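Side-chain contacts in thermostable carboxypeptidase 1 (Pyrococcus furiosus, PDB 1KA2), which removes amino acids one after another from the C-terminus of peptides as a cobalt-binding M32 metallocarboxypeptidase of broad specificity: residues E3-E8 with Q12-Y17; L56-L61 with R95-F100; K72-E77 with V89-I94. One frame throughout, in Å; residues are numbered along the deposited sequence.

Contact 1: residues E3-E8 with Q12-Y17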
# COMPACT_ATOMS: atom_id res chain seq x y z
N GLU A 3 -31.57 -7.38 -9.85
CA GLU A 3 -31.09 -8.14 -11.00
C GLU A 3 -30.24 -9.36 -10.63
O GLU A 3 -30.78 -10.44 -10.40
CB GLU A 3 -30.32 -7.23 -11.97
CG GLU A 3 -29.83 -7.93 -13.22
CD GLU A 3 -30.92 -8.73 -13.90
OE1 GLU A 3 -32.01 -8.17 -14.16
OE2 GLU A 3 -30.70 -9.93 -14.16
N VAL A 4 -28.92 -9.19 -10.55
CA VAL A 4 -28.04 -10.31 -10.22
C VAL A 4 -28.20 -10.80 -8.78
O VAL A 4 -28.24 -12.01 -8.52
CB VAL A 4 -26.56 -9.94 -10.46
CG1 VAL A 4 -25.65 -11.05 -9.97
CG2 VAL A 4 -26.33 -9.69 -11.93
N PHE A 5 -28.28 -9.87 -7.84
CA PHE A 5 -28.45 -10.25 -6.45
C PHE A 5 -29.79 -9.72 -5.99
O PHE A 5 -29.95 -8.53 -5.74
CB PHE A 5 -27.30 -9.69 -5.61
CG PHE A 5 -25.95 -10.15 -6.08
CD1 PHE A 5 -24.93 -9.24 -6.32
CD2 PHE A 5 -25.71 -11.50 -6.34
CE1 PHE A 5 -23.70 -9.66 -6.82
CE2 PHE A 5 -24.49 -11.93 -6.85
CZ PHE A 5 -23.48 -11.02 -7.09
N GLN A 6 -30.76 -10.64 -5.92
CA GLN A 6 -32.13 -10.32 -5.54
C GLN A 6 -32.54 -10.82 -4.16
O GLN A 6 -33.10 -10.07 -3.36
CB GLN A 6 -33.09 -10.90 -6.59
CG GLN A 6 -32.73 -12.32 -7.03
CD GLN A 6 -33.90 -13.07 -7.66
OE1 GLN A 6 -34.88 -13.39 -6.98
NE2 GLN A 6 -33.80 -13.36 -8.95
N ASN A 7 -32.27 -12.09 -3.88
CA ASN A 7 -32.63 -12.68 -2.60
C ASN A 7 -32.17 -11.88 -1.39
O ASN A 7 -31.02 -11.45 -1.30
CB ASN A 7 -32.10 -14.10 -2.49
CG ASN A 7 -32.48 -14.74 -1.18
OD1 ASN A 7 -33.65 -15.05 -0.95
ND2 ASN A 7 -31.51 -14.93 -0.30
N GLU A 8 -33.08 -11.71 -0.43
CA GLU A 8 -32.82 -10.98 0.79
C GLU A 8 -31.74 -11.61 1.67
O GLU A 8 -30.90 -10.91 2.23
CB GLU A 8 -34.12 -10.85 1.58
CG GLU A 8 -34.00 -10.08 2.88
CD GLU A 8 -33.37 -8.72 2.69
OE1 GLU A 8 -33.60 -8.10 1.63
OE2 GLU A 8 -32.67 -8.27 3.62
N GLN A 12 -28.09 -9.87 2.72
CA GLN A 12 -27.61 -9.72 4.09
C GLN A 12 -26.20 -10.28 4.16
O GLN A 12 -25.34 -9.75 4.86
CB GLN A 12 -28.49 -10.49 5.08
CG GLN A 12 -29.99 -10.21 5.00
CD GLN A 12 -30.74 -10.84 6.16
OE1 GLN A 12 -30.74 -10.31 7.28
NE2 GLN A 12 -31.37 -11.99 5.91
N ILE A 13 -25.97 -11.35 3.42
CA ILE A 13 -24.66 -11.99 3.39
C ILE A 13 -23.64 -11.07 2.74
O ILE A 13 -22.57 -10.82 3.30
CB ILE A 13 -24.72 -13.33 2.63
CG1 ILE A 13 -25.49 -14.36 3.46
CG2 ILE A 13 -23.32 -13.82 2.30
CD1 ILE A 13 -25.72 -15.68 2.75
N LEU A 14 -23.97 -10.56 1.55
CA LEU A 14 -23.06 -9.68 0.83
C LEU A 14 -22.69 -8.43 1.62
O LEU A 14 -21.57 -7.93 1.50
CB LEU A 14 -23.66 -9.29 -0.53
CG LEU A 14 -23.87 -10.44 -1.52
CD1 LEU A 14 -24.35 -9.89 -2.86
CD2 LEU A 14 -22.57 -11.23 -1.69
N ALA A 15 -23.63 -7.92 2.42
CA ALA A 15 -23.37 -6.74 3.24
C ALA A 15 -22.32 -7.07 4.31
O ALA A 15 -21.42 -6.28 4.56
CB ALA A 15 -24.66 -6.27 3.90
N LYS A 16 -22.45 -8.23 4.95
CA LYS A 16 -21.46 -8.62 5.95
C LYS A 16 -20.15 -8.96 5.26
O LYS A 16 -19.08 -8.63 5.76
CB LYS A 16 -21.94 -9.83 6.75
CG LYS A 16 -23.09 -9.54 7.67
CD LYS A 16 -23.60 -10.81 8.35
CE LYS A 16 -24.35 -10.47 9.62
NZ LYS A 16 -23.43 -9.82 10.58
N TYR A 17 -20.23 -9.62 4.10
CA TYR A 17 -19.03 -10.00 3.35
C TYR A 17 -18.13 -8.81 2.97
O TYR A 17 -16.90 -8.96 2.86
CB TYR A 17 -19.43 -10.74 2.07
CG TYR A 17 -18.25 -11.32 1.34
CD1 TYR A 17 -17.58 -12.43 1.86
CD2 TYR A 17 -17.76 -10.73 0.18
CE1 TYR A 17 -16.45 -12.94 1.23
CE2 TYR A 17 -16.62 -11.23 -0.46
CZ TYR A 17 -15.97 -12.35 0.08
OH TYR A 17 -14.85 -12.87 -0.50

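Contact 2: residues L56-L61 with R95-F100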
# COMPACT_ATOMS: atom_id res chain seq x y z
N LEU A 56 -8.36 -11.59 12.36
CA LEU A 56 -9.61 -10.85 12.38
C LEU A 56 -10.51 -11.38 11.28
O LEU A 56 -11.70 -11.64 11.49
CB LEU A 56 -9.36 -9.35 12.15
CG LEU A 56 -10.29 -8.35 12.83
CD1 LEU A 56 -10.08 -6.97 12.21
CD2 LEU A 56 -11.75 -8.78 12.69
N SER A 57 -9.92 -11.55 10.11
CA SER A 57 -10.63 -12.04 8.94
C SER A 57 -11.30 -13.39 9.22
O SER A 57 -12.50 -13.56 8.99
CB SER A 57 -9.65 -12.16 7.77
OG SER A 57 -10.34 -12.20 6.54
N HIS A 58 -10.50 -14.34 9.70
CA HIS A 58 -10.95 -15.70 10.04
C HIS A 58 -12.08 -15.63 11.06
O HIS A 58 -13.04 -16.40 11.00
CB HIS A 58 -9.76 -16.49 10.63
CG HIS A 58 -10.12 -17.89 11.07
ND1 HIS A 58 -10.37 -18.91 10.18
CD2 HIS A 58 -10.22 -18.43 12.31
CE1 HIS A 58 -10.61 -20.03 10.86
NE2 HIS A 58 -10.53 -19.76 12.15
N GLU A 59 -11.95 -14.71 12.01
CA GLU A 59 -12.95 -14.53 13.04
C GLU A 59 -14.29 -14.10 12.44
O GLU A 59 -15.34 -14.60 12.82
CB GLU A 59 -12.47 -13.50 14.05
CG GLU A 59 -13.38 -13.32 15.25
CD GLU A 59 -12.82 -12.33 16.26
OE1 GLU A 59 -11.73 -12.60 16.82
OE2 GLU A 59 -13.48 -11.29 16.48
N LEU A 60 -14.23 -13.16 11.50
CA LEU A 60 -15.44 -12.65 10.85
C LEU A 60 -16.11 -13.71 9.96
O LEU A 60 -17.33 -13.80 9.89
CB LEU A 60 -15.10 -11.41 10.00
CG LEU A 60 -14.68 -10.13 10.72
CD1 LEU A 60 -14.32 -9.05 9.71
CD2 LEU A 60 -15.81 -9.63 11.61
N LEU A 61 -15.30 -14.50 9.27
CA LEU A 61 -15.83 -15.53 8.39
C LEU A 61 -16.57 -16.60 9.19
O LEU A 61 -17.54 -17.18 8.70
CB LEU A 61 -14.70 -16.19 7.60
CG LEU A 61 -15.12 -17.22 6.55
CD1 LEU A 61 -15.92 -16.52 5.45
CD2 LEU A 61 -13.89 -17.90 5.97
N ARG A 95 -16.23 -23.97 5.61
CA ARG A 95 -15.91 -25.37 5.83
C ARG A 95 -14.40 -25.51 6.05
O ARG A 95 -13.96 -25.99 7.09
CB ARG A 95 -16.33 -26.22 4.63
CG ARG A 95 -16.57 -27.69 4.97
CD ARG A 95 -16.81 -28.57 3.74
NE ARG A 95 -15.56 -28.98 3.10
CZ ARG A 95 -14.66 -29.78 3.66
NH1 ARG A 95 -14.86 -30.26 4.88
NH2 ARG A 95 -13.55 -30.09 2.99
N ILE A 96 -13.61 -25.08 5.07
CA ILE A 96 -12.16 -25.18 5.19
C ILE A 96 -11.65 -24.48 6.44
O ILE A 96 -10.81 -25.02 7.14
CB ILE A 96 -11.46 -24.54 3.99
CG1 ILE A 96 -11.87 -25.25 2.71
CG2 ILE A 96 -9.96 -24.61 4.19
CD1 ILE A 96 -11.38 -24.56 1.46
N ALA A 97 -12.16 -23.29 6.70
CA ALA A 97 -11.74 -22.52 7.87
C ALA A 97 -12.00 -23.21 9.21
O ALA A 97 -11.20 -23.10 10.13
CB ALA A 97 -12.40 -21.15 7.85
N ARG A 98 -13.12 -23.92 9.34
CA ARG A 98 -13.38 -24.58 10.62
C ARG A 98 -12.91 -26.02 10.73
O ARG A 98 -13.19 -26.70 11.71
CB ARG A 98 -14.87 -24.50 10.97
CG ARG A 98 -15.81 -25.10 9.94
CD ARG A 98 -17.26 -24.97 10.42
NE ARG A 98 -18.22 -25.25 9.36
CZ ARG A 98 -19.54 -25.27 9.54
NH1 ARG A 98 -20.05 -25.03 10.74
NH2 ARG A 98 -20.35 -25.51 8.51
N ALA A 99 -12.17 -26.49 9.72
CA ALA A 99 -11.65 -27.86 9.72
C ALA A 99 -10.47 -27.96 10.67
O ALA A 99 -10.25 -28.99 11.32
CB ALA A 99 -11.22 -28.25 8.31
N PHE A 100 -9.70 -26.87 10.75
CA PHE A 100 -8.52 -26.81 11.60
C PHE A 100 -8.75 -26.24 13.00
O PHE A 100 -9.23 -25.12 13.15
CB PHE A 100 -7.43 -25.97 10.93
CG PHE A 100 -6.89 -26.54 9.65
CD1 PHE A 100 -5.99 -25.81 8.88
CD2 PHE A 100 -7.28 -27.80 9.20
CE1 PHE A 100 -5.49 -26.32 7.68
CE2 PHE A 100 -6.79 -28.32 8.01
CZ PHE A 100 -5.89 -27.58 7.25

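Contact 3: residues K72-E77 with V89-I94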
# COMPACT_ATOMS: atom_id res chain seq x y z
N LYS A 72 -28.59 -20.97 6.12
CA LYS A 72 -29.96 -20.63 5.76
C LYS A 72 -30.14 -20.53 4.24
O LYS A 72 -31.01 -21.18 3.67
CB LYS A 72 -30.35 -19.31 6.41
CG LYS A 72 -31.79 -18.87 6.14
CD LYS A 72 -32.06 -17.50 6.73
CE LYS A 72 -33.50 -17.08 6.53
NZ LYS A 72 -34.44 -17.96 7.28
N ALA A 73 -29.32 -19.70 3.60
CA ALA A 73 -29.41 -19.51 2.15
C ALA A 73 -29.19 -20.83 1.42
O ALA A 73 -29.80 -21.08 0.38
CB ALA A 73 -28.37 -18.49 1.70
N LYS A 74 -28.32 -21.66 1.97
CA LYS A 74 -28.01 -22.95 1.38
C LYS A 74 -29.30 -23.77 1.37
O LYS A 74 -29.45 -24.73 0.60
CB LYS A 74 -26.92 -23.65 2.20
CG LYS A 74 -26.38 -24.93 1.59
CD LYS A 74 -25.28 -25.53 2.47
CE LYS A 74 -24.76 -26.81 1.86
NZ LYS A 74 -23.66 -27.40 2.65
N GLY A 75 -30.23 -23.36 2.22
CA GLY A 75 -31.51 -24.04 2.31
C GLY A 75 -32.60 -23.32 1.53
O GLY A 75 -33.77 -23.40 1.87
N LEU A 76 -32.21 -22.59 0.49
CA LEU A 76 -33.17 -21.88 -0.33
C LEU A 76 -33.08 -22.45 -1.78
O LEU A 76 -31.98 -22.73 -2.29
CB LEU A 76 -32.84 -20.38 -0.34
CG LEU A 76 -32.96 -19.67 1.01
CD1 LEU A 76 -32.74 -18.16 0.89
CD2 LEU A 76 -34.33 -19.84 1.65
N GLU A 77 -34.22 -22.62 -2.44
CA GLU A 77 -34.27 -23.27 -3.80
C GLU A 77 -34.73 -22.32 -4.92
O GLU A 77 -34.88 -22.73 -6.08
CB GLU A 77 -35.28 -24.42 -3.77
CG GLU A 77 -35.08 -25.33 -2.56
CD GLU A 77 -35.84 -26.65 -2.68
OE1 GLU A 77 -37.13 -26.65 -2.69
OE2 GLU A 77 -35.18 -27.76 -2.78
N VAL A 89 -19.23 -20.98 -2.86
CA VAL A 89 -17.94 -20.41 -2.51
C VAL A 89 -17.79 -20.19 -1.00
O VAL A 89 -16.81 -20.62 -0.39
CB VAL A 89 -17.70 -19.08 -3.26
CG1 VAL A 89 -16.47 -18.36 -2.72
CG2 VAL A 89 -17.55 -19.35 -4.74
N LEU A 90 -18.76 -19.51 -0.40
CA LEU A 90 -18.69 -19.24 1.02
C LEU A 90 -18.81 -20.51 1.86
O LEU A 90 -18.21 -20.61 2.93
CB LEU A 90 -19.76 -18.21 1.44
CG LEU A 90 -19.49 -16.78 0.94
CD1 LEU A 90 -20.63 -15.87 1.36
CD2 LEU A 90 -18.17 -16.27 1.51
N ASP A 91 -19.56 -21.49 1.37
CA ASP A 91 -19.70 -22.73 2.14
C ASP A 91 -18.35 -23.44 2.19
O ASP A 91 -17.94 -23.95 3.23
CB ASP A 91 -20.76 -23.66 1.51
CG ASP A 91 -21.00 -24.91 2.34
OD1 ASP A 91 -20.83 -26.02 1.80
OD2 ASP A 91 -21.35 -24.78 3.54
N ARG A 92 -17.64 -23.44 1.07
CA ARG A 92 -16.32 -24.07 1.00
C ARG A 92 -15.32 -23.36 1.93
O ARG A 92 -14.47 -24.01 2.55
CB ARG A 92 -15.80 -24.04 -0.43
CG ARG A 92 -14.38 -24.56 -0.62
CD ARG A 92 -13.93 -24.40 -2.07
NE ARG A 92 -12.48 -24.41 -2.20
CZ ARG A 92 -11.72 -25.51 -2.21
NH1 ARG A 92 -12.27 -26.72 -2.12
NH2 ARG A 92 -10.40 -25.38 -2.31
N SER A 93 -15.41 -22.04 2.02
CA SER A 93 -14.50 -21.28 2.87
C SER A 93 -14.76 -21.52 4.35
O SER A 93 -13.83 -21.80 5.11
CB SER A 93 -14.63 -19.78 2.60
OG SER A 93 -14.20 -19.46 1.30
N ILE A 94 -16.02 -21.40 4.76
CA ILE A 94 -16.39 -21.62 6.15
C ILE A 94 -16.01 -23.05 6.53
O ILE A 94 -15.52 -23.29 7.63
CB ILE A 94 -17.89 -21.42 6.37
CG1 ILE A 94 -18.22 -19.93 6.22
CG2 ILE A 94 -18.31 -21.96 7.74
CD1 ILE A 94 -19.71 -19.61 6.32

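Contact 1: residues E3-E8 with Q12-Y17
Phe5 lays one face of its ring against a methyl of Leu14. Leu14 CD1 stands 3.8 Å from the ring centroid, 23° off the normal, which makes a CH-pi contact. The methyl is shifted toward the rim, and its nearest ring atom is Phe5 CD1 at 3.6 Å. The opposite face of the ring is covered by Val4 CG1 from the preceding residue. The phenyl therefore sits between two aliphatic groups. In Leu14, CG lies anti to the carbonyl carbon (chi1 -64°), which sends the branch off the helix toward the ring. The two side chains cross at about a right angle.

The second meeting is at the start of the helix. Gln12 N donates to Glu8 O at 3.0 Å with an N-H...O angle of 158°, an i to i+4 bond of the first helical turn. Asn7 is the N-cap residue. The side chains of Glu8 and Gln12 also touch. Glu8 bends at chi2, and its OE2 comes to 3.6 Å from Gln12 CG.

The arrangement is an N-terminal arm folded back along the first turns of helix 8-36. Helix 81-99 lies beside both apolar residues, since Ile86 touches Phe5 and Leu14. Helix 64-74 reaches Gln12 through Leu69.

Contact 2: residues L56-L61 with R95-F100
Ala97 meets two side chains of helix 43-61, His58 and Leu61, and its contacts with them are of two kinds.

The polar approach is made by the imidazole. His58 CE1 comes to 3.2 Å from Ala97 O, and this oxygen lies at the ring edge, near the ring plane. The ring carbon, not a nitrogen, faces the carbonyl. NE2 of His58 stays at 4.0 Å from the same oxygen. The geometry is that of a close C-H...O approach and not of a classical hydrogen bond. The ring gets there because His58 CG is anti to the backbone N (chi1 177°), which carries the imidazole out from its helix toward the other one.

The apolar contacts gather on the alanine methyl. Ala97 CB touches the His58 ring at CE1, 3.7 Å away, and at ND1, 3.8 Å away. From Leu61 one branch arrives, with CD2 at 4.0 Å from Ala97 CB. The small side chain lets the backbones come near, with His58 CA and Ala97 CA 7.2 Å apart.

This is helix-to-helix packing between the last turn of helix 43-61 and the end of helix 81-99. Leu61 also packs on Ile94 of the latter helix. Nearby, Glu59 forms a salt bridge with Arg19 of the second subunit. With van der Waals contact and one edge-on C-H approach, the join probably depends more on fit of shape than on directional bonding.

Contact 3: residues K72-E77 with V89-I94
Lys74 reaches across to Asp91 with its whole side chain drawn out. From CB the chain sets off toward helix 81-99. CG lies anti to the backbone N (chi1 -173°), and the chain stays extended from there to the ammonium group. CD is the first atom to come near the acid, 4.1 Å from Asp91 OD2. CE follows, 4.0 Å from Asp91 OD1. The tip, NZ, meets OD1 of Asp91 at 3.3 Å in a salt bridge with a hydrogen-bonded component. NZ also stands 3.6 Å from Asp91 OD2, so the charge lies near both oxygens but favours one.

The two helices joined here, 64-74 and 81-99, follow each other in the chain as a helical hairpin. The bridge ties the last turn of the first to the middle of the second. Apolar groups also join the two helices. Val87 touches Ala73 and Lys74, while Ile94 rests on Val67 and Val70.

The ammonium group approaches OD1 from above the carboxylate plane, 50° out of it. Such an approach, at this length, suggests a loose ion pair. CG of Asp91 is anti to the backbone N (chi1 -176°), which swings the carboxylate out to meet the lysine, and the two side chains cross at about a right angle. With an alanine in place of Asp91, the Lys74 ammonium would probably be left without this counter-charge, and its long chain would be freer to swing. The lysine is exposed, whereas the aspartate is partly covered.

The three contacts lie on the same side of the chain's centre, in its N-terminal helices. Contacts 1 and 3 are close, with centres 12 Å apart. They touch where Ile13 CG2 meets Leu90 CD1 at 3.5 Å and where Tyr17 CE1 meets Leu90 CD2 at 3.8 Å. Contacts 2 and 3 share helix 81-99 and have centres 14 Å apart. Leu61 CD2 packs there on Ser93 CB at 3.9 Å. Contacts 1 and 2 do not touch, and their nearest atoms are about 6 Å apart. All three lie away from the metal site of His269, His273 and Glu299, which holds magnesium in this entry.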